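PDB 4WOD: taurocyamine kinase from Schistosoma mansoni, which reversibly transfers a phosphate group between ATP and the guanidino compound taurocyamine, using magnesium as cofactor. Local coordinates for residues A[477-489]-A[634-646]. The protein carries 4 engineered substitutions. Numbering follows the deposited sequence.
Sequences GKFIVSTRVRVGR and NLGTSMRASVLLK
V485 and A641 form a non-hydrogen-bonded pair between two antiparallel strands, 482-489 and 639-646, neighbours in the interior of the eight-stranded antiparallel sheet of the second phosphagen kinase C-terminal domain. Their face is the tightly packed one: V485 CG2 lies 3.6 Å from A641 CB, while V485 CG1 leans on M639 CG, and helices 599-614 and 695-715 cover this row. The opposite face, with R484, R486, R640 and S642, is more polar and partly exposed; residues of both strands are predicted to bind ATP. There R484 and R640, both with extended chains, bring their NH1 atoms to 3.8 Å with guanidinium planes 75° apart, consistent with a pocket that would hold the phosphates of ATP. One water accepts from R484 NH1, more weakly from R640 NH1, and donates to R640 O at 2.7 Å; R640 NH2 forms a salt bridge with D684. R486 bends at chi2 (87°), which folds its guanidinium over R640, whose CB sits above the centre of one face. At the 477-481 end the chain turns a corner, and the K646 side chain runs past V481, its NZ ending 3.2 Å from K478 CB on the solvent side. Just before strand 639-646, N634 OD1 accepts an almost straight bond (168°) from R486 NH1 at 2.7 Å, the oxygen lying in the guanidinium plane.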
ATOM      1  N   GLY A 477     -31.512  -1.054  33.455  1.00 57.37           N
ATOM      2  CA  GLY A 477     -31.641  -0.975  32.020  1.00 60.91           C
ATOM      3  C   GLY A 477     -30.301  -0.693  31.384  1.00 57.96           C
ATOM      4  O   GLY A 477     -29.446  -1.568  31.270  1.00 54.84           O
ATOM      5  N   LYS A 478     -30.098   0.550  30.983  1.00 54.84           N
ATOM      6  CA  LYS A 478     -28.913   0.847  30.223  1.00 50.45           C
ATOM      7  C   LYS A 478     -28.277   2.202  30.544  1.00 50.96           C
ATOM      8  O   LYS A 478     -28.851   3.271  30.334  1.00 48.01           O
ATOM      9  CB  LYS A 478     -29.226   0.755  28.721  1.00 52.02           C
ATOM     10  CG  LYS A 478     -28.767  -0.539  28.023  1.00 54.79           C
ATOM     11  CD  LYS A 478     -29.930  -1.262  27.341  1.00 62.34           C
ATOM     12  CE  LYS A 478     -29.451  -2.258  26.285  1.00 57.27           C
ATOM     13  NZ  LYS A 478     -30.479  -3.298  25.949  1.00 45.02           N
ATOM     14  N   PHE A 479     -27.076   2.112  31.087  1.00 45.75           N
ATOM     15  CA  PHE A 479     -26.058   3.114  30.880  1.00 44.15           C
ATOM     16  C   PHE A 479     -24.975   2.392  30.085  1.00 41.69           C
ATOM     17  O   PHE A 479     -24.304   2.975  29.233  1.00 40.16           O
ATOM     18  CB  PHE A 479     -25.529   3.665  32.203  1.00 47.28           C
ATOM     19  CG  PHE A 479     -26.492   4.575  32.901  1.00 50.51           C
ATOM     20  CD1 PHE A 479     -27.393   4.076  33.829  1.00 48.88           C
ATOM     21  CD2 PHE A 479     -26.509   5.929  32.614  1.00 50.49           C
ATOM     22  CE1 PHE A 479     -28.282   4.921  34.467  1.00 55.41           C
ATOM     23  CE2 PHE A 479     -27.396   6.775  33.249  1.00 55.70           C
ATOM     24  CZ  PHE A 479     -28.282   6.272  34.175  1.00 56.50           C
ATOM     25  N   ILE A 480     -24.855   1.092  30.342  1.00 38.13           N
ATOM     26  CA  ILE A 480     -23.787   0.285  29.763  1.00 37.79           C
ATOM     27  C   ILE A 480     -24.280  -0.741  28.746  1.00 33.93           C
ATOM     28  O   ILE A 480     -24.975  -1.698  29.089  1.00 34.85           O
ATOM     29  CB  ILE A 480     -23.002  -0.446  30.860  1.00 32.21           C
ATOM     30  CG1 ILE A 480     -22.330   0.583  31.775  1.00 33.37           C
ATOM     31  CG2 ILE A 480     -21.987  -1.411  30.231  1.00 32.85           C
ATOM     32  CD1 ILE A 480     -21.694  -0.008  33.024  1.00 35.84           C
ATOM     33  N   VAL A 481     -23.914  -0.526  27.488  1.00 34.40           N
ATOM     34  CA  VAL A 481     -24.249  -1.460  26.419  1.00 31.08           C
ATOM     35  C   VAL A 481     -23.459  -2.765  26.532  1.00 29.95           C
ATOM     36  O   VAL A 481     -24.005  -3.858  26.352  1.00 24.20           O
ATOM     37  CB  VAL A 481     -23.993  -0.832  25.041  1.00 32.09           C
ATOM     38  CG1 VAL A 481     -24.280  -1.843  23.937  1.00 30.08           C
ATOM     39  CG2 VAL A 481     -24.843   0.429  24.868  1.00 35.10           C
ATOM     40  N   SER A 482     -22.171  -2.659  26.850  1.00 30.31           N
ATOM     41  CA  SER A 482     -21.339  -3.855  26.956  1.00 26.75           C
ATOM     42  C   SER A 482     -20.035  -3.582  27.696  1.00 25.97           C
ATOM     43  O   SER A 482     -19.583  -2.443  27.789  1.00 23.55           O
ATOM     44  CB  SER A 482     -21.031  -4.426  25.569  1.00 22.19           C
ATOM     45  OG  SER A 482     -20.299  -3.491  24.794  1.00 25.02           O
ATOM     46  N   THR A 483     -19.438  -4.653  28.199  1.00 24.32           N
ATOM     47  CA  THR A 483     -18.211  -4.573  28.985  1.00 22.72           C
ATOM     48  C   THR A 483     -17.157  -5.499  28.375  1.00 21.47           C
ATOM     49  O   THR A 483     -17.487  -6.528  27.793  1.00 23.34           O
ATOM     50  CB  THR A 483     -18.485  -4.947  30.461  1.00 26.91           C
ATOM     51  OG1 THR A 483     -19.557  -4.133  30.951  1.00 24.81           O
ATOM     52  CG2 THR A 483     -17.245  -4.741  31.347  1.00 23.95           C
ATOM     53  N   ARG A 484     -15.889  -5.123  28.528  1.00 22.48           N
ATOM     54  CA  ARG A 484     -14.783  -5.786  27.882  1.00 16.28           C
ATOM     55  C   ARG A 484     -13.539  -5.552  28.741  1.00 16.13           C
ATOM     56  O   ARG A 484     -13.340  -4.449  29.264  1.00 17.95           O
ATOM     57  CB  ARG A 484     -14.605  -5.226  26.456  1.00 18.47           C
ATOM     58  CG  ARG A 484     -13.536  -5.879  25.539  1.00 18.94           C
ATOM     59  CD  ARG A 484     -13.383  -5.004  24.269  1.00 17.89           C
ATOM     60  NE  ARG A 484     -12.484  -5.517  23.223  1.00 20.59           N
ATOM     61  CZ  ARG A 484     -11.208  -5.156  23.074  1.00 25.88           C
ATOM     62  NH1 ARG A 484     -10.652  -4.311  23.924  1.00 23.30           N
ATOM     63  NH2 ARG A 484     -10.473  -5.649  22.078  1.00 26.27           N
ATOM     64  N   VAL A 485     -12.737  -6.591  28.935  1.00 17.04           N
ATOM     65  CA  VAL A 485     -11.379  -6.402  29.458  1.00 16.90           C
ATOM     66  C   VAL A 485     -10.442  -7.215  28.589  1.00 14.41           C
ATOM     67  O   VAL A 485     -10.727  -8.352  28.268  1.00 16.46           O
ATOM     68  CB  VAL A 485     -11.205  -6.829  30.941  1.00 14.91           C
ATOM     69  CG1 VAL A 485      -9.809  -6.400  31.454  1.00 14.82           C
ATOM     70  CG2 VAL A 485     -12.284  -6.228  31.803  1.00 17.71           C
ATOM     71  N   ARG A 486      -9.317  -6.631  28.198  1.00 17.62           N
ATOM     72  CA  ARG A 486      -8.333  -7.396  27.460  1.00 16.02           C
ATOM     73  C   ARG A 486      -6.931  -7.199  28.029  1.00 19.31           C
ATOM     74  O   ARG A 486      -6.678  -6.228  28.763  1.00 18.26           O
ATOM     75  CB  ARG A 486      -8.350  -7.024  25.974  1.00 17.45           C
ATOM     76  CG  ARG A 486      -7.929  -5.614  25.636  1.00 18.63           C
ATOM     77  CD  ARG A 486      -6.399  -5.454  25.456  1.00 20.96           C
ATOM     78  NE  ARG A 486      -6.049  -4.117  24.964  1.00 19.61           N
ATOM     79  CZ  ARG A 486      -4.955  -3.437  25.294  1.00 23.06           C
ATOM     80  NH1 ARG A 486      -4.072  -3.938  26.145  1.00 23.09           N
ATOM     81  NH2 ARG A 486      -4.748  -2.237  24.765  1.00 25.37           N
ATOM     82  N   VAL A 487      -6.030  -8.106  27.660  1.00 14.76           N
ATOM     83  CA  VAL A 487      -4.598  -7.907  27.914  1.00 16.43           C
ATOM     84  C   VAL A 487      -3.771  -8.275  26.695  1.00 19.17           C
ATOM     85  O   VAL A 487      -4.201  -9.086  25.866  1.00 19.24           O
ATOM     86  CB  VAL A 487      -4.082  -8.740  29.116  1.00 14.52           C
ATOM     87  CG1 VAL A 487      -4.697  -8.250  30.443  1.00 15.80           C
ATOM     88  CG2 VAL A 487      -4.331 -10.223  28.884  1.00 21.86           C
ATOM     89  N   GLY A 488      -2.582  -7.677  26.585  1.00 14.94           N
ATOM     90  CA  GLY A 488      -1.585  -8.154  25.648  1.00 14.38           C
ATOM     91  C   GLY A 488      -0.643  -9.147  26.311  1.00 16.41           C
ATOM     92  O   GLY A 488      -0.415  -9.047  27.509  1.00 16.02           O
ATOM     93  N   ARG A 489      -0.123 -10.116  25.547  1.00 14.19           N
ATOM     94  CA  ARG A 489       0.937 -11.015  26.041  1.00 12.48           C
ATOM     95  C   ARG A 489       1.931 -11.344  24.932  1.00 16.53           C
ATOM     96  O   ARG A 489       1.571 -11.448  23.756  1.00 14.56           O
ATOM     97  CB  ARG A 489       0.368 -12.331  26.616  1.00 14.32           C
ATOM     98  CG  ARG A 489      -0.421 -12.211  27.932  1.00 13.20           C
ATOM     99  CD  ARG A 489       0.498 -11.899  29.159  1.00 13.86           C
ATOM    100  NE  ARG A 489      -0.222 -11.835  30.440  1.00 14.97           N
ATOM    101  CZ  ARG A 489      -0.812 -10.754  30.947  1.00 13.37           C
ATOM    102  NH1 ARG A 489      -0.801  -9.604  30.291  1.00 13.73           N
ATOM    103  NH2 ARG A 489      -1.436 -10.826  32.121  1.00 15.40           N
ATOM    104  N   ASN A 634       1.914  -0.334  26.131  1.00 18.73           N
ATOM    105  CA  ASN A 634       1.088  -1.390  26.708  1.00 19.53           C
ATOM    106  C   ASN A 634       1.768  -2.370  27.660  1.00 18.77           C
ATOM    107  O   ASN A 634       1.331  -3.515  27.797  1.00 20.60           O
ATOM    108  CB  ASN A 634       0.413  -2.165  25.594  1.00 20.13           C
ATOM    109  CG  ASN A 634      -1.079  -1.959  25.601  1.00 26.98           C
ATOM    110  OD1 ASN A 634      -1.783  -2.518  26.439  1.00 27.20           O
ATOM    111  ND2 ASN A 634      -1.572  -1.117  24.687  1.00 34.20           N
ATOM    112  N   LEU A 635       2.822  -1.908  28.322  1.00 14.04           N
ATOM    113  CA  LEU A 635       3.494  -2.629  29.401  1.00 14.43           C
ATOM    114  C   LEU A 635       2.784  -2.671  30.765  1.00 17.67           C
ATOM    115  O   LEU A 635       1.704  -2.116  30.943  1.00 17.90           O
ATOM    116  CB  LEU A 635       4.874  -2.001  29.628  1.00 15.86           C
ATOM    117  CG  LEU A 635       5.777  -1.863  28.419  1.00 17.04           C
ATOM    118  CD1 LEU A 635       6.944  -0.909  28.776  1.00 14.88           C
ATOM    119  CD2 LEU A 635       6.303  -3.227  27.983  1.00 16.11           C
ATOM    120  N   GLY A 636       3.429  -3.321  31.731  1.00 17.17           N
ATOM    121  CA  GLY A 636       2.904  -3.417  33.085  1.00 17.37           C
ATOM    122  C   GLY A 636       1.841  -4.495  33.167  1.00 17.78           C
ATOM    123  O   GLY A 636       2.146  -5.682  33.123  1.00 17.49           O
ATOM    124  N   THR A 637       0.589  -4.065  33.275  1.00 17.75           N
ATOM    125  CA  THR A 637      -0.547  -4.976  33.255  1.00 19.43           C
ATOM    126  C   THR A 637      -0.925  -5.360  31.839  1.00 17.46           C
ATOM    127  O   THR A 637      -1.512  -6.416  31.610  1.00 18.83           O
ATOM    128  CB  THR A 637      -1.786  -4.344  33.895  1.00 18.62           C
ATOM    129  OG1 THR A 637      -2.167  -3.198  33.120  1.00 18.86           O
ATOM    130  CG2 THR A 637      -1.508  -3.938  35.328  1.00 19.76           C
ATOM    131  N   SER A 638      -0.628  -4.455  30.908  1.00 14.40           N
ATOM    132  CA  SER A 638      -1.078  -4.551  29.530  1.00 20.08           C
ATOM    133  C   SER A 638      -2.590  -4.678  29.456  1.00 17.11           C
ATOM    134  O   SER A 638      -3.100  -5.321  28.556  1.00 20.87           O
ATOM    135  CB  SER A 638      -0.433  -5.743  28.825  1.00 19.27           C
ATOM    136  OG  SER A 638      -0.632  -5.634  27.427  1.00 25.95           O
ATOM    137  N   MET A 639      -3.282  -4.086  30.420  1.00 16.47           N
ATOM    138  CA  MET A 639      -4.705  -4.337  30.630  1.00 15.93           C
ATOM    139  C   MET A 639      -5.537  -3.134  30.302  1.00 16.60           C
ATOM    140  O   MET A 639      -5.284  -2.035  30.792  1.00 22.51           O
ATOM    141  CB  MET A 639      -4.987  -4.747  32.072  1.00 17.97           C
ATOM    142  CG  MET A 639      -6.466  -5.017  32.344  1.00 21.86           C
ATOM    143  SD  MET A 639      -6.769  -5.766  33.962  1.00 24.02           S
ATOM    144  CE  MET A 639      -6.371  -7.492  33.582  1.00 19.34           C
ATOM    145  N   ARG A 640      -6.552  -3.361  29.485  1.00 21.13           N
ATOM    146  CA  ARG A 640      -7.515  -2.341  29.164  1.00 19.98           C
ATOM    147  C   ARG A 640      -8.915  -2.877  29.427  1.00 16.96           C
ATOM    148  O   ARG A 640      -9.374  -3.797  28.746  1.00 18.78           O
ATOM    149  CB  ARG A 640      -7.358  -1.891  27.703  1.00 20.89           C
ATOM    150  CG  ARG A 640      -8.307  -0.770  27.275  1.00 23.49           C
ATOM    151  CD  ARG A 640      -8.117  -0.487  25.775  1.00 23.12           C
ATOM    152  NE  ARG A 640      -8.952   0.591  25.257  1.00 30.09           N
ATOM    153  CZ  ARG A 640     -10.236   0.465  24.924  1.00 33.57           C
ATOM    154  NH1 ARG A 640     -10.861  -0.696  25.076  1.00 34.56           N
ATOM    155  NH2 ARG A 640     -10.904   1.506  24.441  1.00 33.30           N
ATOM    156  N   ALA A 641      -9.556  -2.327  30.456  1.00 20.72           N
ATOM    157  CA  ALA A 641     -10.957  -2.610  30.745  1.00 20.50           C
ATOM    158  C   ALA A 641     -11.809  -1.463  30.236  1.00 21.67           C
ATOM    159  O   ALA A 641     -11.464  -0.291  30.406  1.00 24.11           O
ATOM    160  CB  ALA A 641     -11.179  -2.805  32.221  1.00 21.39           C
ATOM    161  N   SER A 642     -12.947  -1.786  29.651  1.00 21.92           N
ATOM    162  CA  SER A 642     -13.718  -0.754  29.004  1.00 19.35           C
ATOM    163  C   SER A 642     -15.197  -1.056  29.030  1.00 22.81           C
ATOM    164  O   SER A 642     -15.607  -2.200  29.248  1.00 22.35           O
ATOM    165  CB  SER A 642     -13.241  -0.570  27.560  1.00 21.25           C
ATOM    166  OG  SER A 642     -13.546  -1.707  26.779  1.00 22.17           O
ATOM    167  N   VAL A 643     -15.994  -0.013  28.829  1.00 23.94           N
ATOM    168  CA  VAL A 643     -17.437  -0.156  28.669  1.00 24.60           C
ATOM    169  C   VAL A 643     -17.918   0.671  27.499  1.00 25.09           C
ATOM    170  O   VAL A 643     -17.339   1.706  27.174  1.00 28.85           O
ATOM    171  CB  VAL A 643     -18.230   0.286  29.933  1.00 24.77           C
ATOM    172  CG1 VAL A 643     -17.984  -0.666  31.087  1.00 25.95           C
ATOM    173  CG2 VAL A 643     -17.900   1.736  30.313  1.00 24.51           C
ATOM    174  N   LEU A 644     -18.986   0.208  26.866  1.00 28.09           N
ATOM    175  CA  LEU A 644     -19.717   1.039  25.933  1.00 32.85           C
ATOM    176  C   LEU A 644     -20.809   1.762  26.732  1.00 33.93           C
ATOM    177  O   LEU A 644     -21.794   1.148  27.151  1.00 33.12           O
ATOM    178  CB  LEU A 644     -20.298   0.198  24.801  1.00 33.62           C
ATOM    179  CG  LEU A 644     -20.685   0.968  23.544  1.00 39.58           C
ATOM    180  CD1 LEU A 644     -19.621   2.006  23.222  1.00 34.53           C
ATOM    181  CD2 LEU A 644     -20.848  -0.002  22.400  1.00 38.69           C
ATOM    182  N   LEU A 645     -20.607   3.059  26.966  1.00 33.70           N
ATOM    183  CA  LEU A 645     -21.434   3.816  27.907  1.00 35.02           C
ATOM    184  C   LEU A 645     -22.355   4.841  27.233  1.00 37.69           C
ATOM    185  O   LEU A 645     -21.908   5.665  26.424  1.00 37.68           O
ATOM    186  CB  LEU A 645     -20.537   4.523  28.925  1.00 33.48           C
ATOM    187  CG  LEU A 645     -21.199   5.228  30.113  1.00 36.05           C
ATOM    188  CD1 LEU A 645     -21.908   4.229  31.008  1.00 37.04           C
ATOM    189  CD2 LEU A 645     -20.171   6.025  30.904  1.00 36.30           C
ATOM    190  N   LYS A 646     -23.638   4.793  27.582  1.00 36.23           N
ATOM    191  CA  LYS A 646     -24.603   5.790  27.106  1.00 42.83           C
ATOM    192  C   LYS A 646     -24.778   6.923  28.111  1.00 42.89           C
ATOM    193  O   LYS A 646     -25.409   6.755  29.152  1.00 44.95           O
ATOM    194  CB  LYS A 646     -25.958   5.144  26.822  1.00 43.22           C
ATOM    195  CG  LYS A 646     -25.897   3.998  25.833  1.00 47.19           C
ATOM    196  CD  LYS A 646     -27.285   3.586  25.388  1.00 41.34           C
ATOM    197  CE  LYS A 646     -28.143   3.212  26.570  1.00 45.59           C
ATOM    198  NZ  LYS A 646     -29.461   2.679  26.136  1.00 57.74           N
TER
HETATM  199  O   HOH W   1     -11.163  -3.220  26.825  1.00 21.94           O
HETATM  200  O   HOH W   2      -2.199  -8.401  33.084  1.00 20.26           O